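Local coordinates for 389aa long hypothetical nucleolar protein (Pyrococcus horikoshii, PDB 5ZVE) that methylates carbon 5 of cytosine 72 in several tRNAs, using S-adenosyl-L-methionine as the methyl donor, at residues 53-56 with 60-63; 71-76 with 166-171. All coordinates share one frame; numbering follows the deposited sequence.

Contact 1: 53-56 with 60-63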
ATOM      1  N   GLU A  53      10.149  22.642  -0.821  1.00 30.97           N
ATOM      2  CA  GLU A  53      10.803  21.970  -1.944  1.00 31.49           C
ATOM      3  C   GLU A  53       9.797  21.461  -2.969  1.00 33.35           C
ATOM      4  O   GLU A  53      10.037  21.536  -4.173  1.00 33.45           O
ATOM      5  CB  GLU A  53      11.674  20.809  -1.452  1.00 34.81           C
ATOM      6  CG  GLU A  53      12.902  21.252  -0.680  1.00 37.66           C
ATOM      7  CD  GLU A  53      13.795  22.168  -1.498  1.00 47.70           C
ATOM      8  OE1 GLU A  53      13.894  21.966  -2.729  1.00 48.07           O
ATOM      9  OE2 GLU A  53      14.388  23.100  -0.913  1.00 57.67           O
ATOM     10  N   LEU A  54       8.673  20.943  -2.487  1.00 31.14           N
ATOM     11  CA  LEU A  54       7.643  20.414  -3.372  1.00 28.00           C
ATOM     12  C   LEU A  54       6.874  21.522  -4.086  1.00 33.22           C
ATOM     13  O   LEU A  54       6.429  21.348  -5.221  1.00 31.29           O
ATOM     14  CB  LEU A  54       6.677  19.523  -2.588  1.00 27.55           C
ATOM     15  CG  LEU A  54       7.292  18.261  -1.976  1.00 27.05           C
ATOM     16  CD1 LEU A  54       6.300  17.556  -1.060  1.00 23.46           C
ATOM     17  CD2 LEU A  54       7.774  17.322  -3.074  1.00 27.70           C
ATOM     18  N   LYS A  55       6.699  22.660  -3.421  1.00 32.79           N
ATOM     19  CA  LYS A  55       6.045  23.793  -4.060  1.00 31.76           C
ATOM     20  C   LYS A  55       6.913  24.326  -5.193  1.00 35.69           C
ATOM     21  O   LYS A  55       6.399  24.732  -6.235  1.00 33.05           O
ATOM     22  CB  LYS A  55       5.733  24.894  -3.047  1.00 29.22           C
ATOM     23  CG  LYS A  55       4.459  24.629  -2.267  1.00 34.23           C
ATOM     24  CD  LYS A  55       4.260  25.631  -1.145  1.00 40.68           C
ATOM     25  CE  LYS A  55       2.886  25.470  -0.509  1.00 45.50           C
ATOM     26  NZ  LYS A  55       2.734  26.307   0.714  1.00 58.26           N
ATOM     27  N   LYS A  56       8.227  24.316  -4.978  1.00 34.55           N
ATOM     28  CA  LYS A  56       9.187  24.660  -6.024  1.00 38.03           C
ATOM     29  C   LYS A  56       8.967  23.857  -7.304  1.00 38.69           C
ATOM     30  O   LYS A  56       9.145  24.373  -8.403  1.00 42.78           O
ATOM     31  CB  LYS A  56      10.620  24.446  -5.527  1.00 37.52           C
ATOM     32  CG  LYS A  56      11.113  25.510  -4.563  1.00 45.69           C
ATOM     33  CD  LYS A  56      12.549  25.246  -4.138  1.00 46.16           C
ATOM     34  CE  LYS A  56      12.944  26.125  -2.959  1.00 51.77           C
ATOM     35  NZ  LYS A  56      14.271  25.738  -2.399  1.00 59.03           N
ATOM     36  N   LYS A  60       1.313  20.570  -5.031  1.00 30.65           N
ATOM     37  CA  LYS A  60       0.449  21.175  -4.019  1.00 29.76           C
ATOM     38  C   LYS A  60       0.250  20.258  -2.811  1.00 29.06           C
ATOM     39  O   LYS A  60      -0.847  19.750  -2.576  1.00 29.01           O
ATOM     40  CB  LYS A  60      -0.900  21.552  -4.631  1.00 32.12           C
ATOM     41  CG  LYS A  60      -0.792  22.664  -5.669  1.00 38.85           C
ATOM     42  CD  LYS A  60      -2.133  22.978  -6.309  1.00 45.94           C
ATOM     43  CE  LYS A  60      -2.021  24.190  -7.225  1.00 63.23           C
ATOM     44  NZ  LYS A  60      -3.314  24.530  -7.877  1.00 73.60           N
ATOM     45  N   PRO A  61       1.314  20.054  -2.027  1.00 24.58           N
ATOM     46  CA  PRO A  61       1.178  19.151  -0.883  1.00 26.70           C
ATOM     47  C   PRO A  61       0.288  19.762   0.188  1.00 23.04           C
ATOM     48  O   PRO A  61       0.303  20.977   0.373  1.00 27.70           O
ATOM     49  CB  PRO A  61       2.615  18.999  -0.392  1.00 22.12           C
ATOM     50  CG  PRO A  61       3.232  20.327  -0.711  1.00 27.25           C
ATOM     51  CD  PRO A  61       2.593  20.787  -2.004  1.00 23.54           C
ATOM     52  N   LEU A  62      -0.495  18.932   0.864  1.00 20.76           N
ATOM     53  CA  LEU A  62      -1.314  19.407   1.970  1.00 21.90           C
ATOM     54  C   LEU A  62      -0.915  18.685   3.250  1.00 24.69           C
ATOM     55  O   LEU A  62      -0.502  17.524   3.210  1.00 23.41           O
ATOM     56  CB  LEU A  62      -2.798  19.201   1.667  1.00 23.05           C
ATOM     57  CG  LEU A  62      -3.317  19.863   0.394  1.00 27.29           C
ATOM     58  CD1 LEU A  62      -4.773  19.515   0.170  1.00 23.70           C
ATOM     59  CD2 LEU A  62      -3.139  21.374   0.491  1.00 23.34           C
ATOM     60  N   ARG A  63      -1.049  19.371   4.382  1.00 24.38           N
ATOM     61  CA  ARG A  63      -0.600  18.834   5.666  1.00 21.70           C
ATOM     62  C   ARG A  63      -1.675  17.995   6.356  1.00 21.26           C
ATOM     63  O   ARG A  63      -2.861  18.303   6.286  1.00 21.98           O
ATOM     64  CB  ARG A  63      -0.164  19.973   6.590  1.00 27.06           C
ATOM     65  CG  ARG A  63       1.224  20.526   6.288  1.00 27.14           C
ATOM     66  CD  ARG A  63       1.463  21.839   7.010  1.00 30.48           C
ATOM     67  NE  ARG A  63       0.702  22.911   6.389  1.00 37.34           N
ATOM     68  CZ  ARG A  63       1.231  23.902   5.684  1.00 27.91           C
ATOM     69  NH1 ARG A  63       2.543  23.995   5.528  1.00 31.95           N
ATOM     70  NH2 ARG A  63       0.440  24.815   5.153  1.00 33.75           N
TER
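The shortest polar bond, Lys56 NZ to Glu53 OE2 at 3.0 Å, is a salt bridge between two side chains three residues apart on helix 47-56, whose Leu54 turns instead to Pro61. The ammonium approaches from above the carboxylate plane, 39° out of it, without linking the helix to segment 60-63. That link is apolar, with no hydrogen bond across it. Leu54 CB lies 4.0 Å from Pro61 CG, and Leu54 CD1 is as near to Pro61 CB, so the stem and one branch of the leucine meet the CB and CG atoms of the proline while the two side chains cross obliquely. Leu54 CG stands anti to the carbonyl carbon and beside the backbone N (chi1 -64°), and the extended second torsion carries CD1 onward to the proline. Lys55 adds a marginal touch through CG alone, 4.3 Å from Pro61 CD. Lys55 NZ lies 5.2 Å from Arg63 NH2, two like charges not in contact, a proximity probably eased by the salt bridge from Arg63 NH1 to Glu48. Pro61 touches Ile51 and Phe73 as well, so it fills the angle between helix and sheet. A helix followed by a short connection, after which the chain turns back to enter an antiparallel sheet, fits the ferredoxin-like domain of RsmB/NOP methyltransferases.

Contact 2: 71-76 with 166-171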
ATOM      1  N   LEU A  71       2.003  14.215   4.609  1.00 17.90           N
ATOM      2  CA  LEU A  71       1.617  15.145   3.550  1.00 19.20           C
ATOM      3  C   LEU A  71       0.832  14.381   2.511  1.00 21.08           C
ATOM      4  O   LEU A  71       1.132  13.219   2.247  1.00 20.06           O
ATOM      5  CB  LEU A  71       2.833  15.802   2.893  1.00 19.20           C
ATOM      6  CG  LEU A  71       3.588  16.893   3.652  1.00 21.10           C
ATOM      7  CD1 LEU A  71       4.841  17.276   2.899  1.00 19.44           C
ATOM      8  CD2 LEU A  71       2.706  18.095   3.862  1.00 19.19           C
ATOM      9  N   TYR A  72      -0.167  15.016   1.909  1.00 21.05           N
ATOM     10  CA  TYR A  72      -0.913  14.332   0.866  1.00 20.48           C
ATOM     11  C   TYR A  72      -1.219  15.236  -0.320  1.00 23.90           C
ATOM     12  O   TYR A  72      -1.241  16.463  -0.205  1.00 23.51           O
ATOM     13  CB  TYR A  72      -2.208  13.727   1.437  1.00 22.08           C
ATOM     14  CG  TYR A  72      -3.256  14.732   1.855  1.00 22.68           C
ATOM     15  CD1 TYR A  72      -4.195  15.200   0.943  1.00 22.91           C
ATOM     16  CD2 TYR A  72      -3.316  15.204   3.164  1.00 23.24           C
ATOM     17  CE1 TYR A  72      -5.156  16.118   1.317  1.00 31.76           C
ATOM     18  CE2 TYR A  72      -4.276  16.126   3.546  1.00 25.32           C
ATOM     19  CZ  TYR A  72      -5.193  16.580   2.616  1.00 27.00           C
ATOM     20  OH  TYR A  72      -6.154  17.495   2.976  1.00 33.19           O
ATOM     21  N   PHE A  73      -1.434  14.606  -1.467  1.00 23.78           N
ATOM     22  CA  PHE A  73      -1.787  15.318  -2.681  1.00 19.87           C
ATOM     23  C   PHE A  73      -3.195  14.931  -3.086  1.00 19.77           C
ATOM     24  O   PHE A  73      -3.585  13.768  -2.972  1.00 19.97           O
ATOM     25  CB  PHE A  73      -0.802  15.006  -3.808  1.00 23.22           C
ATOM     26  CG  PHE A  73       0.634  15.269  -3.451  1.00 27.01           C
ATOM     27  CD1 PHE A  73       1.384  14.320  -2.778  1.00 20.37           C
ATOM     28  CD2 PHE A  73       1.231  16.476  -3.786  1.00 26.49           C
ATOM     29  CE1 PHE A  73       2.704  14.565  -2.448  1.00 22.80           C
ATOM     30  CE2 PHE A  73       2.548  16.727  -3.461  1.00 23.92           C
ATOM     31  CZ  PHE A  73       3.287  15.772  -2.788  1.00 25.48           C
ATOM     32  N   VAL A  74      -3.970  15.910  -3.529  1.00 16.65           N
ATOM     33  CA  VAL A  74      -5.337  15.634  -3.927  1.00 20.39           C
ATOM     34  C   VAL A  74      -5.331  15.044  -5.334  1.00 21.22           C
ATOM     35  O   VAL A  74      -4.660  15.550  -6.237  1.00 28.34           O
ATOM     36  CB  VAL A  74      -6.214  16.900  -3.876  1.00 26.47           C
ATOM     37  CG1 VAL A  74      -7.620  16.586  -4.352  1.00 25.15           C
ATOM     38  CG2 VAL A  74      -6.253  17.456  -2.454  1.00 23.39           C
ATOM     39  N   ARG A  75      -6.102  13.981  -5.511  1.00 24.41           N
ATOM     40  CA  ARG A  75      -6.182  13.277  -6.781  1.00 23.18           C
ATOM     41  C   ARG A  75      -7.022  14.054  -7.795  1.00 25.07           C
ATOM     42  O   ARG A  75      -7.963  14.750  -7.425  1.00 25.38           O
ATOM     43  CB  ARG A  75      -6.758  11.879  -6.546  1.00 23.55           C
ATOM     44  CG  ARG A  75      -7.056  11.085  -7.794  1.00 26.90           C
ATOM     45  CD  ARG A  75      -8.554  10.917  -7.944  1.00 24.52           C
ATOM     46  NE  ARG A  75      -9.019   9.642  -7.427  1.00 21.31           N
ATOM     47  CZ  ARG A  75     -10.292   9.354  -7.173  1.00 24.63           C
ATOM     48  NH1 ARG A  75     -11.235  10.264  -7.366  1.00 16.82           N
ATOM     49  NH2 ARG A  75     -10.618   8.149  -6.723  1.00 20.79           N
ATOM     50  N   GLU A  76      -6.669  13.936  -9.071  1.00 27.21           N
ATOM     51  CA  GLU A  76      -7.438  14.557 -10.143  1.00 24.29           C
ATOM     52  C   GLU A  76      -8.185  13.490 -10.941  1.00 25.07           C
ATOM     53  O   GLU A  76      -7.637  12.431 -11.241  1.00 28.09           O
ATOM     54  CB  GLU A  76      -6.517  15.362 -11.063  1.00 29.73           C
ATOM     55  CG  GLU A  76      -5.827  16.528 -10.361  1.00 31.06           C
ATOM     56  CD  GLU A  76      -4.803  17.226 -11.239  1.00 36.88           C
ATOM     57  OE1 GLU A  76      -4.609  16.798 -12.395  1.00 40.50           O
ATOM     58  OE2 GLU A  76      -4.179  18.199 -10.764  1.00 44.71           O
ATOM     59  N   PRO A 166       0.295  12.727  -8.620  1.00 28.77           N
ATOM     60  CA  PRO A 166       1.640  13.234  -8.917  1.00 30.07           C
ATOM     61  C   PRO A 166       2.670  12.112  -9.006  1.00 30.10           C
ATOM     62  O   PRO A 166       2.574  11.140  -8.260  1.00 29.66           O
ATOM     63  CB  PRO A 166       1.937  14.160  -7.729  1.00 29.05           C
ATOM     64  CG  PRO A 166       1.066  13.650  -6.632  1.00 27.99           C
ATOM     65  CD  PRO A 166      -0.191  13.182  -7.307  1.00 25.27           C
ATOM     66  N   SER A 167       3.628  12.240  -9.918  1.00 34.06           N
ATOM     67  CA  SER A 167       4.770  11.331  -9.958  1.00 37.00           C
ATOM     68  C   SER A 167       5.916  11.938  -9.161  1.00 37.83           C
ATOM     69  O   SER A 167       6.396  13.026  -9.485  1.00 43.11           O
ATOM     70  CB  SER A 167       5.206  11.058 -11.393  1.00 34.00           C
ATOM     71  OG  SER A 167       5.647  12.254 -12.002  1.00 47.15           O
ATOM     72  N   LEU A 168       6.344  11.246  -8.112  1.00 38.79           N
ATOM     73  CA  LEU A 168       7.331  11.797  -7.195  1.00 33.77           C
ATOM     74  C   LEU A 168       8.677  11.089  -7.276  1.00 35.62           C
ATOM     75  O   LEU A 168       9.672  11.573  -6.736  1.00 33.74           O
ATOM     76  CB  LEU A 168       6.806  11.729  -5.764  1.00 32.85           C
ATOM     77  CG  LEU A 168       5.374  12.227  -5.575  1.00 33.35           C
ATOM     78  CD1 LEU A 168       4.874  11.843  -4.197  1.00 27.51           C
ATOM     79  CD2 LEU A 168       5.297  13.728  -5.772  1.00 28.50           C
ATOM     80  N   SER A 169       8.701   9.947  -7.954  1.00 33.57           N
ATOM     81  CA  SER A 169       9.885   9.092  -7.973  1.00 37.62           C
ATOM     82  C   SER A 169      11.067   9.742  -8.686  1.00 35.40           C
ATOM     83  O   SER A 169      12.220   9.424  -8.401  1.00 43.53           O
ATOM     84  CB  SER A 169       9.561   7.748  -8.627  1.00 31.76           C
ATOM     85  OG  SER A 169       8.949   7.933  -9.893  1.00 48.67           O
ATOM     86  N   GLU A 170      10.783  10.650  -9.610  1.00 36.80           N
ATOM     87  CA  GLU A 170      11.839  11.292 -10.383  1.00 42.05           C
ATOM     88  C   GLU A 170      12.305  12.625  -9.785  1.00 37.77           C
ATOM     89  O   GLU A 170      13.200  13.268 -10.325  1.00 42.15           O
ATOM     90  CB  GLU A 170      11.368  11.507 -11.825  1.00 46.96           C
ATOM     91  CG  GLU A 170      11.046  10.214 -12.571  1.00 46.76           C
ATOM     92  CD  GLU A 170      12.271   9.357 -12.820  1.00 51.35           C
ATOM     93  OE1 GLU A 170      13.341   9.917 -13.141  1.00 49.07           O
ATOM     94  OE2 GLU A 170      12.161   8.118 -12.694  1.00 60.27           O
ATOM     95  N   LEU A 171      11.705  13.033  -8.671  1.00 33.85           N
ATOM     96  CA  LEU A 171      12.073  14.295  -8.036  1.00 34.21           C
ATOM     97  C   LEU A 171      13.422  14.207  -7.339  1.00 36.80           C
ATOM     98  O   LEU A 171      13.811  13.139  -6.856  1.00 34.10           O
ATOM     99  CB  LEU A 171      11.009  14.728  -7.030  1.00 32.24           C
ATOM    100  CG  LEU A 171       9.634  15.042  -7.611  1.00 36.54           C
ATOM    101  CD1 LEU A 171       8.621  15.218  -6.497  1.00 36.13           C
ATOM    102  CD2 LEU A 171       9.712  16.291  -8.461  1.00 38.21           C
TER
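Pro166 leads the segment into contact by setting its ring against Phe73 of strand 70-74. Its CG lies 3.6 Å from Phe73 CG and approaches Phe73 CB as closely, while Pro166 CD trails at 4.0 Å from the same CB. The approach is an off-centre CH-pi contact, with Pro166 CG 4.1 Å from the centroid of the Phe73 ring and 30° off its normal. Phe73 CG stands anti to its carbonyl carbon (chi1 -55°), which sets the base of the side chain at Pro166 and the ring's far end at Leu168. This loop brings the chain back from the PUA region to the ferredoxin-like sheet, where strand 179-181 takes the edge beyond strand 35-40. Further along, Leu168 and Phe73 come at each other from opposite directions: Leu168 CD1 is 3.9 Å from Phe73 CE1, and Leu168 CD2 approaches CZ. An alanine in place of Phe73 is likely to open a gap between strand 70-74 and the loop, costing Leu168 its partner and Pro166 its CH-pi contact. From Leu168 the backbone makes a type I turn, closed by Leu171 N to Leu168 O at 3.2 Å. Leu171 then takes the N-cap position of helix 172-175 and touches Leu54 of helix 47-56.

Both contacts are largely buried and apolar and reach the same antiparallel sheet, and they adjoin through neighbouring strands: Leu62 N lies 2.8 Å from Tyr72 O, a probable hydrogen bond between strands 62-63 and 70-74. Contact 1 joins elements close in sequence and has an exposed margin formed by Lys55. Contact 2 spans some 90 residues, has an aromatic ring at its heart, and has no exposed residue among those that touch. Phe73 and Leu54 also touch each other, so the helix, the sheet and the returning loop share one apolar core. The pair illustrates how local and distant segments can pack against one sheet, here away from the cofactor site.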